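Ricin B-related lectin (Polyporus squamosus, PDB 5MUA) joins a galactose-binding beta-trefoil lectin to a papain-like cysteine protease part that is calcium-dependent and covalently inhibited by E-64. Local coordinates at residues G5-I11 with N47-P53; L149-G153 with D176-V181; C208-A212 with H248-W252; D169-S175 with A281-F286. All blocks are in the same frame, centred on the assembly; numbering follows the deposited sequence.

Contact 1. Residues G5-I11 with N47-P53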
# COMPACT_ATOMS: atom_id res chain seq x y z
N GLY B 5 18.43 15.49 -20.57
CA GLY B 5 18.88 14.09 -20.63
C GLY B 5 17.86 13.14 -20.02
O GLY B 5 16.65 13.34 -20.10
N HIS B 6 18.36 12.07 -19.43
CA HIS B 6 17.50 11.03 -18.81
C HIS B 6 16.28 11.61 -18.11
O HIS B 6 16.46 12.40 -17.20
CB HIS B 6 18.33 10.22 -17.83
CG HIS B 6 17.64 8.98 -17.34
ND1 HIS B 6 18.01 8.36 -16.18
CD2 HIS B 6 16.62 8.24 -17.85
CE1 HIS B 6 17.29 7.26 -16.02
NE2 HIS B 6 16.42 7.19 -17.00
N GLY B 7 15.06 11.21 -18.49
CA GLY B 7 13.85 11.78 -17.91
C GLY B 7 12.60 11.43 -18.68
O GLY B 7 12.66 10.68 -19.67
N ILE B 8 11.47 11.92 -18.24
CA ILE B 8 10.17 11.71 -18.93
C ILE B 8 9.72 13.09 -19.33
O ILE B 8 9.83 14.07 -18.52
CB ILE B 8 9.12 11.05 -18.00
CG1 ILE B 8 9.67 9.65 -17.61
CG2 ILE B 8 7.79 10.96 -18.69
CD1 ILE B 8 8.94 8.98 -16.45
N TYR B 9 9.26 13.20 -20.57
CA TYR B 9 8.98 14.48 -21.18
C TYR B 9 7.74 14.48 -22.04
O TYR B 9 7.35 13.45 -22.60
CB TYR B 9 10.11 14.84 -22.10
CG TYR B 9 11.43 14.97 -21.48
CD1 TYR B 9 12.30 13.88 -21.36
CD2 TYR B 9 11.88 16.21 -21.08
CE1 TYR B 9 13.52 14.04 -20.81
CE2 TYR B 9 13.15 16.41 -20.56
CZ TYR B 9 14.00 15.31 -20.43
OH TYR B 9 15.26 15.50 -19.91
N TYR B 10 7.11 15.65 -22.18
CA TYR B 10 6.29 15.93 -23.37
C TYR B 10 7.25 16.43 -24.42
O TYR B 10 8.25 17.14 -24.09
CB TYR B 10 5.29 17.07 -23.11
CG TYR B 10 4.19 16.82 -22.11
CD1 TYR B 10 3.37 15.71 -22.18
CD2 TYR B 10 3.87 17.83 -21.16
CE1 TYR B 10 2.32 15.52 -21.27
CE2 TYR B 10 2.80 17.68 -20.26
CZ TYR B 10 2.05 16.52 -20.30
OH TYR B 10 0.97 16.34 -19.42
N ILE B 11 7.02 16.03 -25.65
CA ILE B 11 7.83 16.52 -26.78
C ILE B 11 6.83 17.31 -27.63
O ILE B 11 5.96 16.74 -28.28
CB ILE B 11 8.42 15.35 -27.59
CG1 ILE B 11 9.25 14.39 -26.70
CG2 ILE B 11 9.28 15.89 -28.75
CD1 ILE B 11 9.77 13.16 -27.42
N ASN B 47 1.07 10.34 -24.51
CA ASN B 47 1.90 11.52 -24.81
C ASN B 47 3.19 11.60 -24.01
O ASN B 47 3.93 12.59 -24.09
CB ASN B 47 1.10 12.81 -24.74
CG ASN B 47 0.72 13.19 -23.31
OD1 ASN B 47 1.25 12.57 -22.34
ND2 ASN B 47 -0.19 14.19 -23.17
N LEU B 48 3.45 10.59 -23.18
CA LEU B 48 4.60 10.64 -22.30
C LEU B 48 5.75 9.88 -22.88
O LEU B 48 5.60 8.72 -23.21
CB LEU B 48 4.25 10.07 -20.94
CG LEU B 48 3.11 10.83 -20.24
CD1 LEU B 48 2.54 10.00 -19.07
CD2 LEU B 48 3.59 12.21 -19.74
N TRP B 49 6.93 10.51 -22.90
CA TRP B 49 8.11 9.88 -23.49
C TRP B 49 9.24 9.73 -22.51
O TRP B 49 9.71 10.72 -21.89
CB TRP B 49 8.58 10.67 -24.71
CG TRP B 49 7.52 10.72 -25.76
CD1 TRP B 49 6.58 11.71 -25.92
CD2 TRP B 49 7.17 9.71 -26.75
NE1 TRP B 49 5.76 11.41 -26.94
CE2 TRP B 49 6.08 10.21 -27.48
CE3 TRP B 49 7.72 8.48 -27.12
CZ2 TRP B 49 5.49 9.50 -28.56
CZ3 TRP B 49 7.15 7.76 -28.20
CH2 TRP B 49 6.03 8.28 -28.90
N LEU B 50 9.69 8.48 -22.35
CA LEU B 50 10.77 8.12 -21.45
C LEU B 50 12.02 8.02 -22.28
O LEU B 50 12.11 7.21 -23.16
CB LEU B 50 10.50 6.76 -20.74
CG LEU B 50 11.67 6.18 -19.93
CD1 LEU B 50 12.16 7.10 -18.79
CD2 LEU B 50 11.29 4.87 -19.30
N ILE B 51 12.95 8.92 -22.00
CA ILE B 51 14.13 9.18 -22.82
C ILE B 51 15.31 8.71 -22.01
O ILE B 51 15.55 9.22 -20.90
CB ILE B 51 14.20 10.66 -23.20
CG1 ILE B 51 12.99 10.98 -24.03
CG2 ILE B 51 15.47 10.90 -24.02
CD1 ILE B 51 12.97 12.40 -24.58
N GLU B 52 15.98 7.69 -22.51
CA GLU B 52 17.02 6.99 -21.77
C GLU B 52 18.36 6.99 -22.52
O GLU B 52 18.43 6.62 -23.64
CB GLU B 52 16.62 5.57 -21.38
CG GLU B 52 15.40 5.51 -20.47
CD GLU B 52 14.80 4.13 -20.31
OE1 GLU B 52 14.24 3.62 -21.30
OE2 GLU B 52 14.95 3.53 -19.22
N PRO B 53 19.43 7.36 -21.81
CA PRO B 53 20.75 7.42 -22.44
C PRO B 53 21.21 6.05 -22.84
O PRO B 53 20.94 5.10 -22.09
CB PRO B 53 21.64 8.05 -21.35
CG PRO B 53 20.98 7.70 -20.06
CD PRO B 53 19.48 7.73 -20.38
O HOH W 1 14.73 4.94 -16.90
O HOH W 2 4.43 14.62 -25.80

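Contact 2. Residues L149-G153 with D176-V181. With CA (calcium ion), chain E; CA (calcium ion), chain D.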
# COMPACT_ATOMS: atom_id res chain seq x y z
N LEU B 149 8.93 16.11 -16.97
CA LEU B 149 7.82 15.72 -16.09
C LEU B 149 8.31 14.80 -14.99
O LEU B 149 7.48 14.28 -14.22
CB LEU B 149 6.77 15.02 -16.93
CG LEU B 149 6.33 15.85 -18.14
CD1 LEU B 149 5.37 15.05 -18.95
CD2 LEU B 149 5.65 17.16 -17.75
N SER B 150 9.60 14.49 -14.95
CA SER B 150 10.20 13.56 -13.99
C SER B 150 11.15 14.25 -13.02
O SER B 150 11.59 15.38 -13.26
CB SER B 150 11.02 12.46 -14.72
OG SER B 150 11.92 13.05 -15.62
N GLN B 151 11.41 13.57 -11.90
CA GLN B 151 12.38 13.94 -10.91
C GLN B 151 13.14 12.70 -10.53
O GLN B 151 12.56 11.63 -10.49
CB GLN B 151 11.71 14.51 -9.68
CG GLN B 151 11.05 15.81 -9.92
CD GLN B 151 12.06 16.94 -10.01
OE1 GLN B 151 12.47 17.50 -8.99
NE2 GLN B 151 12.51 17.25 -11.22
N THR B 152 14.43 12.85 -10.30
CA THR B 152 15.21 11.77 -9.70
C THR B 152 14.90 11.59 -8.23
O THR B 152 14.29 12.45 -7.57
CB THR B 152 16.72 11.93 -9.88
OG1 THR B 152 17.18 13.01 -9.07
CG2 THR B 152 17.08 12.20 -11.38
N GLY B 153 15.24 10.41 -7.74
CA GLY B 153 15.15 10.16 -6.29
C GLY B 153 15.88 11.25 -5.55
O GLY B 153 15.32 11.83 -4.61
N ASP B 176 12.90 4.33 -5.35
CA ASP B 176 13.20 4.24 -6.76
C ASP B 176 14.13 5.38 -7.18
O ASP B 176 14.43 6.25 -6.40
CB ASP B 176 11.93 4.25 -7.58
CG ASP B 176 11.03 3.02 -7.25
OD1 ASP B 176 11.49 1.88 -7.50
OD2 ASP B 176 9.91 3.21 -6.76
N GLY B 177 14.61 5.28 -8.39
CA GLY B 177 15.56 6.26 -8.94
C GLY B 177 14.99 7.39 -9.77
O GLY B 177 15.58 8.47 -9.79
N LEU B 178 13.94 7.12 -10.54
CA LEU B 178 13.40 8.08 -11.48
C LEU B 178 11.91 8.07 -11.31
O LEU B 178 11.29 7.00 -11.36
CB LEU B 178 13.72 7.68 -12.92
CG LEU B 178 13.19 8.66 -13.99
CD1 LEU B 178 13.85 10.04 -13.86
CD2 LEU B 178 13.34 8.07 -15.42
N TYR B 179 11.37 9.23 -11.02
CA TYR B 179 9.93 9.35 -10.76
C TYR B 179 9.18 10.16 -11.82
O TYR B 179 9.61 11.28 -12.15
CB TYR B 179 9.71 10.03 -9.42
CG TYR B 179 10.10 9.19 -8.27
CD1 TYR B 179 9.24 8.27 -7.76
CD2 TYR B 179 11.43 9.21 -7.76
CE1 TYR B 179 9.60 7.45 -6.69
CE2 TYR B 179 11.78 8.44 -6.65
CZ TYR B 179 10.84 7.54 -6.13
OH TYR B 179 11.18 6.75 -5.08
N LEU B 180 8.02 9.68 -12.24
CA LEU B 180 7.01 10.50 -12.94
C LEU B 180 6.23 11.30 -11.92
O LEU B 180 5.77 10.77 -10.89
CB LEU B 180 6.06 9.69 -13.79
CG LEU B 180 4.89 10.44 -14.47
CD1 LEU B 180 5.54 11.43 -15.47
CD2 LEU B 180 4.02 9.42 -15.21
N VAL B 181 6.10 12.57 -12.20
CA VAL B 181 5.30 13.47 -11.35
C VAL B 181 3.93 13.50 -12.00
O VAL B 181 3.75 13.92 -13.15
CB VAL B 181 5.91 14.90 -11.29
CG1 VAL B 181 4.98 15.89 -10.60
CG2 VAL B 181 7.28 14.90 -10.63
CA CA E . 12.72 0.35 -6.25
CA CA D . 9.05 0.92 -7.25
O HOH W 3 7.13 2.28 -7.17
O HOH W 4 14.74 0.94 -7.43

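Contact 3. Residues C208-A212 with H248-W252. With CA (calcium ion), chain H; CA (calcium ion), chain I; E64 (N-[N-[1-hydroxycarboxyethyl-carbonyl]leucylamino-butyl]-guanidine), chain K.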
# COMPACT_ATOMS: atom_id res chain seq x y z
N CYS B 208 -6.18 6.47 9.64
CA CYS B 208 -5.42 7.29 8.70
C CYS B 208 -4.25 6.49 8.12
O CYS B 208 -3.97 6.58 6.92
CB CYS B 208 -4.88 8.52 9.34
SG CYS B 208 -3.83 8.35 10.81
N ASP B 209 -3.59 5.68 8.94
CA ASP B 209 -2.51 4.90 8.42
C ASP B 209 -2.95 4.02 7.26
O ASP B 209 -2.18 3.84 6.30
CB ASP B 209 -1.74 4.13 9.49
CG ASP B 209 -2.60 3.10 10.25
OD1 ASP B 209 -2.74 1.95 9.77
OD2 ASP B 209 -3.17 3.52 11.30
N ASP B 210 -4.13 3.46 7.33
CA ASP B 210 -4.60 2.54 6.31
C ASP B 210 -4.98 3.30 5.02
O ASP B 210 -4.63 2.90 3.95
CB ASP B 210 -5.76 1.72 6.84
CG ASP B 210 -5.35 0.92 8.04
OD1 ASP B 210 -4.54 -0.01 7.83
OD2 ASP B 210 -5.72 1.33 9.16
N PHE B 211 -5.68 4.43 5.18
CA PHE B 211 -6.00 5.26 4.03
C PHE B 211 -4.73 5.65 3.31
O PHE B 211 -4.72 5.52 2.07
CB PHE B 211 -6.76 6.51 4.43
CG PHE B 211 -8.21 6.26 4.75
CD1 PHE B 211 -9.17 6.28 3.75
CD2 PHE B 211 -8.62 5.94 6.05
CE1 PHE B 211 -10.49 6.01 4.01
CE2 PHE B 211 -9.95 5.69 6.34
CZ PHE B 211 -10.88 5.69 5.30
N ALA B 212 -3.70 6.11 4.02
CA ALA B 212 -2.50 6.59 3.38
C ALA B 212 -1.67 5.46 2.71
O ALA B 212 -1.13 5.58 1.61
CB ALA B 212 -1.67 7.44 4.33
N HIS B 248 -1.06 12.06 12.52
CA HIS B 248 -1.90 11.74 11.34
C HIS B 248 -1.01 11.26 10.24
O HIS B 248 0.12 11.73 10.15
CB HIS B 248 -2.65 13.04 10.87
CG HIS B 248 -3.72 12.85 9.84
ND1 HIS B 248 -4.90 12.15 10.05
CD2 HIS B 248 -3.82 13.32 8.59
CE1 HIS B 248 -5.64 12.17 8.98
NE2 HIS B 248 -5.00 12.86 8.06
N ALA B 249 -1.57 10.36 9.43
CA ALA B 249 -0.96 9.83 8.23
C ALA B 249 -1.62 10.38 7.01
O ALA B 249 -2.83 10.47 6.96
CB ALA B 249 -1.00 8.29 8.17
N TYR B 250 -0.81 10.71 6.00
CA TYR B 250 -1.33 11.39 4.80
C TYR B 250 -0.31 11.20 3.70
O TYR B 250 0.76 10.56 3.90
CB TYR B 250 -1.58 12.93 5.05
CG TYR B 250 -0.48 13.60 5.83
CD1 TYR B 250 -0.37 13.42 7.23
CD2 TYR B 250 0.49 14.36 5.22
CE1 TYR B 250 0.67 13.97 7.96
CE2 TYR B 250 1.56 14.93 5.94
CZ TYR B 250 1.64 14.76 7.32
OH TYR B 250 2.68 15.31 8.02
N ASN B 251 -0.69 11.64 2.52
CA ASN B 251 0.18 11.45 1.36
C ASN B 251 0.74 12.81 0.87
O ASN B 251 0.32 13.88 1.31
CB ASN B 251 -0.61 10.77 0.24
CG ASN B 251 -1.10 9.38 0.64
OD1 ASN B 251 -2.28 9.16 0.88
ND2 ASN B 251 -0.18 8.45 0.69
N TRP B 252 1.69 12.75 -0.07
CA TRP B 252 2.33 13.94 -0.53
C TRP B 252 2.94 13.73 -1.91
O TRP B 252 3.25 12.59 -2.31
CB TRP B 252 3.38 14.44 0.40
CG TRP B 252 4.56 13.49 0.64
CD1 TRP B 252 4.63 12.52 1.61
CD2 TRP B 252 5.82 13.48 -0.04
NE1 TRP B 252 5.88 11.88 1.54
CE2 TRP B 252 6.62 12.49 0.56
CE3 TRP B 252 6.34 14.21 -1.12
CZ2 TRP B 252 7.87 12.17 0.09
CZ3 TRP B 252 7.62 13.92 -1.54
CH2 TRP B 252 8.37 12.93 -0.94
CA CA H . -4.53 1.29 11.27
CA CA I . -3.82 3.85 13.51
C1 E64 K . -6.22 9.23 11.93
O1 E64 K . -7.07 8.38 11.67
O2 E64 K . -6.42 10.48 11.82
C2 E64 K . -4.86 8.80 12.29
C3 E64 K . -4.93 7.64 13.29
O3 E64 K . -5.38 8.38 14.41
C4 E64 K . -3.61 7.03 13.57
O4 E64 K . -3.27 6.02 13.06
N1 E64 K . -2.79 7.70 14.32
C6 E64 K . -1.45 7.26 14.69
C7 E64 K . -0.24 7.89 14.04
C8 E64 K . -0.29 7.94 12.52
C9 E64 K . -0.04 6.54 11.95
C10 E64 K . 0.76 8.88 12.08
C11 E64 K . -1.25 6.92 16.16
O5 E64 K . -0.99 7.87 16.88
N2 E64 K . -1.36 5.70 16.62
C12 E64 K . -0.97 5.29 17.98
C13 E64 K . 0.15 4.27 17.91
C14 E64 K . 0.55 3.62 19.26
C15 E64 K . 2.03 3.86 19.55
N3 E64 K . 2.46 2.91 20.59
C16 E64 K . 3.71 2.72 20.99
N4 E64 K . 4.70 3.52 20.57
N5 E64 K . 3.97 1.65 21.80
O HOH W 5 -3.95 -0.90 10.23
O HOH W 6 -4.27 4.63 15.88

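Contact 4. Residues D169-S175 with A281-F286. With CA (calcium ion), chain E; E64 (N-[N-[1-hydroxycarboxyethyl-carbonyl]leucylamino-butyl]-guanidine), chain F.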
# COMPACT_ATOMS: atom_id res chain seq x y z
N ASP B 169 13.32 15.56 13.80
CA ASP B 169 13.63 14.17 13.77
C ASP B 169 13.16 13.43 12.52
O ASP B 169 13.21 12.17 12.46
CB ASP B 169 13.08 13.49 15.06
CG ASP B 169 11.56 13.51 15.16
OD1 ASP B 169 10.83 14.08 14.34
OD2 ASP B 169 11.02 12.91 16.13
N PHE B 170 12.77 14.19 11.50
CA PHE B 170 12.22 13.59 10.29
C PHE B 170 13.24 12.66 9.67
O PHE B 170 14.41 13.02 9.54
CB PHE B 170 11.98 14.65 9.24
CG PHE B 170 11.42 14.14 7.94
CD1 PHE B 170 10.15 13.67 7.89
CD2 PHE B 170 12.16 14.20 6.78
CE1 PHE B 170 9.59 13.18 6.72
CE2 PHE B 170 11.61 13.79 5.61
CZ PHE B 170 10.32 13.26 5.56
N LYS B 171 12.81 11.47 9.32
CA LYS B 171 13.58 10.55 8.45
C LYS B 171 12.73 10.10 7.28
O LYS B 171 11.54 9.84 7.43
CB LYS B 171 13.98 9.30 9.21
CG LYS B 171 14.71 9.48 10.54
CD LYS B 171 16.18 9.82 10.40
CE LYS B 171 16.89 9.87 11.76
NZ LYS B 171 16.80 11.25 12.32
N SER B 172 13.36 9.97 6.13
CA SER B 172 12.70 9.50 4.98
C SER B 172 13.54 8.41 4.32
O SER B 172 14.76 8.30 4.58
CB SER B 172 12.46 10.65 4.01
OG SER B 172 13.68 11.25 3.68
N TYR B 173 12.85 7.65 3.47
CA TYR B 173 13.40 6.48 2.79
C TYR B 173 12.95 6.50 1.35
O TYR B 173 11.78 6.74 1.07
CB TYR B 173 12.88 5.27 3.53
CG TYR B 173 13.27 5.28 5.00
CD1 TYR B 173 14.56 4.91 5.41
CD2 TYR B 173 12.42 5.78 5.94
CE1 TYR B 173 14.92 4.95 6.74
CE2 TYR B 173 12.78 5.88 7.25
CZ TYR B 173 14.03 5.45 7.64
OH TYR B 173 14.36 5.55 8.96
N LEU B 174 13.88 6.25 0.43
CA LEU B 174 13.65 6.39 -0.97
C LEU B 174 13.54 4.98 -1.53
O LEU B 174 14.29 4.09 -1.10
CB LEU B 174 14.90 7.13 -1.57
CG LEU B 174 15.25 7.03 -3.05
CD1 LEU B 174 14.24 7.93 -3.74
CD2 LEU B 174 16.66 7.51 -3.38
N SER B 175 12.64 4.80 -2.49
CA SER B 175 12.31 3.55 -3.12
C SER B 175 12.89 3.29 -4.52
O SER B 175 13.26 2.19 -4.82
CB SER B 175 10.78 3.39 -3.17
OG SER B 175 10.27 3.54 -1.87
N ALA B 281 5.99 16.38 9.83
CA ALA B 281 6.38 15.00 9.57
C ALA B 281 7.57 14.47 10.35
O ALA B 281 8.58 15.16 10.53
CB ALA B 281 6.53 14.76 8.07
N TYR B 282 7.43 13.25 10.87
CA TYR B 282 8.55 12.54 11.42
C TYR B 282 9.03 11.40 10.57
O TYR B 282 10.17 10.92 10.73
CB TYR B 282 8.32 12.10 12.86
CG TYR B 282 7.12 11.23 13.09
CD1 TYR B 282 7.20 9.81 12.96
CD2 TYR B 282 5.91 11.77 13.52
CE1 TYR B 282 6.10 9.02 13.15
CE2 TYR B 282 4.80 10.94 13.73
CZ TYR B 282 4.92 9.55 13.59
OH TYR B 282 3.84 8.74 13.80
N PHE B 283 8.19 10.97 9.63
CA PHE B 283 8.48 9.85 8.77
C PHE B 283 7.96 10.14 7.35
O PHE B 283 6.85 10.60 7.17
CB PHE B 283 7.89 8.56 9.34
CG PHE B 283 7.68 7.50 8.35
CD1 PHE B 283 8.74 6.90 7.72
CD2 PHE B 283 6.40 7.08 8.02
CE1 PHE B 283 8.54 5.92 6.76
CE2 PHE B 283 6.20 6.07 7.07
CZ PHE B 283 7.28 5.53 6.41
N GLY B 284 8.80 9.90 6.37
CA GLY B 284 8.36 9.87 4.99
C GLY B 284 8.88 8.70 4.17
O GLY B 284 9.98 8.24 4.37
N LEU B 285 8.07 8.22 3.25
CA LEU B 285 8.45 7.13 2.35
C LEU B 285 8.04 7.53 0.94
O LEU B 285 6.94 8.01 0.77
CB LEU B 285 7.74 5.82 2.75
CG LEU B 285 7.86 4.62 1.81
CD1 LEU B 285 9.30 4.18 1.83
CD2 LEU B 285 6.99 3.42 2.21
N PHE B 286 8.92 7.36 -0.05
CA PHE B 286 8.51 7.64 -1.43
C PHE B 286 9.37 6.85 -2.38
O PHE B 286 10.35 6.26 -1.93
CB PHE B 286 8.61 9.11 -1.78
CG PHE B 286 10.02 9.62 -1.81
CD1 PHE B 286 10.67 9.91 -0.64
CD2 PHE B 286 10.69 9.76 -3.01
CE1 PHE B 286 11.98 10.36 -0.66
CE2 PHE B 286 11.98 10.25 -3.04
CZ PHE B 286 12.63 10.53 -1.87
OXT PHE B 286 9.05 6.82 -3.58
CA CA E . 12.72 0.35 -6.25
C1 E64 F . 13.92 -5.53 -5.72
O1 E64 F . 14.47 -6.61 -5.42
O2 E64 F . 13.06 -5.42 -6.60
C2 E64 F . 14.24 -4.33 -4.85
C3 E64 F . 14.53 -3.15 -5.79
O3 E64 F . 15.82 -3.56 -6.40
C4 E64 F . 14.76 -1.89 -5.04
O4 E64 F . 14.03 -0.93 -5.10
N1 E64 F . 15.85 -1.84 -4.33
C6 E64 F . 16.41 -0.76 -3.55
C7 E64 F . 15.98 -0.58 -2.09
C8 E64 F . 14.61 -1.09 -1.68
C9 E64 F . 13.72 0.13 -1.96
C10 E64 F . 14.74 -1.40 -0.19
C11 E64 F . 17.76 -0.12 -3.93
O5 E64 F . 18.65 -0.96 -3.96
N2 E64 F . 17.96 1.22 -4.16
C12 E64 F . 17.00 2.31 -4.38
C13 E64 F . 16.36 2.94 -3.15
C14 E64 F . 17.18 4.09 -2.67
C15 E64 F . 18.34 3.63 -1.85
N3 E64 F . 18.45 4.53 -0.76
C16 E64 F . 19.05 5.69 -0.95
N4 E64 F . 18.90 6.68 -0.09
N5 E64 F . 19.73 5.86 -2.06
O HOH W 7 11.73 9.97 13.01
O HOH W 4 14.74 0.94 -7.43

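Contact 1. Residues G5-I11 with N47-P53
G7 and Y9 each exchange two backbone hydrogen bonds, with I51 and W49 respectively, so that strand 7-11 runs antiparallel to strand 49-53. The straightest is I51 N to G7 O, 2.9 Å with 174° at the hydrogen. Between these hydrogen-bonded pairs sits the non-hydrogen-bonded pair I8 and L50, where the CA-H of I8 points at W49 O, with CA to O 3.2 Å.

Apolar contacts divide between two faces. On one, I8 CG1 meets L50 CD1 at 3.8 Å. On the other, the Y9 ring crosses I51 at about a right angle, CD1 against CD1 of I51 at 3.6 Å. Further along, I11 makes a CH-pi contact: with CG1 beside its own backbone N (chi1 -55°) and the chain extended beyond, CD1 lies over the W49 five-membered ring, 4.0 Å from the centroid.

The pair belongs to the ricin-type beta-trefoil. Strand 144-152 flanks 7-13 on its other side and strand 59-64 flanks 49-53; I11 and I51 both touch F146, and W49 NE1 bonds to L21 O.

Polar contacts occupy the ends. Y10 CE1 brings the ring edge to 3.3 Å from N47 OD1, with ring and amide steeply inclined to each other, while Y10 OH and N47 ND2 both reach D43 OD1. One water links I11 N to N47 O. At the opposite end another joins H6 NE2 to E52 OE2, and H6 CD2 presents the imidazole edge to I51 O at 3.4 Å.

Contact 2. Residues L149-G153 with D176-V181
Y179 turns the edge of its ring to the backbone of Q151 and G153, with CE2 3.8 Å from G153 CA and Q151 O near the ring plane. Y179 and Q151 stand on an antiparallel strand pair that joins two parts of the fold: strand 150-152 lies in the ricin-type trefoil region, and strand 178-180 in the Agglutinin C-terminal, papain-like region. Q151 and Y179 form its hydrogen-bonded pair, Y179 N reaching Q151 O at 2.7 Å.

Beyond the pair, Q151 and V181 lie side by side and point the same way, Q151 CG resting 3.9 Å from V181 CG2. A bend in the glutamine (chi2 -76°) then folds the amide back, so that NE2 gives a bond, nearly in the amide plane, to S150 O. The other face carries S150, T152, L178 and L180. S150 CB packs against L178 CD1 at 3.8 Å, while its OG is held by I8 N of the neighbouring trefoil strand.

Where the pairing ends, G153 N bonds to G177 O at 2.8 Å, arriving well above the carbonyl plane. T152 is the N-cap of helix 153-162, its OG1 taking N155 N. Y179 OH accepts a hydrogen bond from D176 N, which ties the ring to the metal-binding loop. There D176 meets the second subunit, whose E204, D207, D209 and D210 contribute to the two calcium sites, one of which also takes S175 O. The D176 carboxylate chelates one calcium through both oxygens, while OD1 also binds the other calcium at 2.3 Å.

Contact 3. Residues C208-A212 with H248-W252
The H248 imidazole meets C208 obliquely, ND1 and CE1 both 3.7 Å from C208 CB, and receives the inhibitor E-64 at its edge: ND1 gives a hydrogen bond to E-64 O2, in the ring plane. A second ring, Y279, lies about 20° from parallel to it, and NE2 bonds to E266. A cysteine at the start of a helix facing a histidine on a strand is the papain-like active-site plan, consistent with a catalytic Cys-His pair.

C208 SG is covalently joined to E-64 C2 (1.9 Å), and C208 N donates to E-64 O1, so both sides of the contact grip the inhibitor's carboxylate. Next along the helix, D209 OD2 bridges two calcium ions. One of them also takes E-64 O4 at 2.3 Å, together with S175 O of the second subunit.

Behind this site, helix and strand run nearly parallel, 16° apart, and small side chains allow a close approach: A249 CB packs against C208 and against A212 CB at 4.0 Å. N251, whose ND2 also bonds to G237 O, fastens the far end. Its ND2 reaches A212 O at 3.2 Å, with the acceptor in the amide plane and an almost straight angle of 174°.

Contact 4. Residues D169-S175 with A281-F286
F170 swings its ring away from its own backbone N (chi1 180°) and across the incoming chain, bringing CE1 to 3.4 Å from G284 N and 3.7 Å from A281 CB. In F286 chi1 is 67°, with CG between the backbone N and the carbonyl carbon; L174 CA lies over one face of the ring and L174 CD1 comes to 3.3 Å from CE2.

Between these rings the strands run parallel. The bonding is the staggered parallel kind: K171 bonds through N to Y282 O and through O to G284 N, and Y173 likewise to G284 O and F286 N. Y173 and F283 cross at about a right angle with edges meeting, CD2 to CE1 of F283 4.0 Å, and each stacks on the other's counterpart in the second subunit.

At the chain's end, F286 O accepts S175 OG at 2.7 Å, well out of the carbonyl plane, and a weak bond from S175 N. S175 O in turn binds a calcium ion at 2.4 Å, an ion shared with E-64 and with D207 and D209 of the second subunit.

Y282 and F283 form a classic beta bulge opposite F240. Strand 233-243 flanks 280-285 on the side away from 170-173, while helix 153-162 packs on F170, S172 and F286.

How the contacts relate
From the N terminus, contact 1 closes first, bringing 47-53 back to the opening strand of the trefoil. Contact 2 begins only afterwards, yet it touches contact 1 directly, through I8 with L149 and S150. Its loop, from 149-153 to 176-181, crosses that of contact 4: residues 169-175 leave before contact 2 has closed and find their partner only at the C terminus, where F286 OXT probably bonds to Y179 OH. Contact 3 falls wholly within the long span bridged by contact 4, and W252 packs on F286. Contact 1 stays within the trefoil, and contact 2 joins it to the protease part; contacts 2, 3 and 4 reach the second subunit around shared calcium sites.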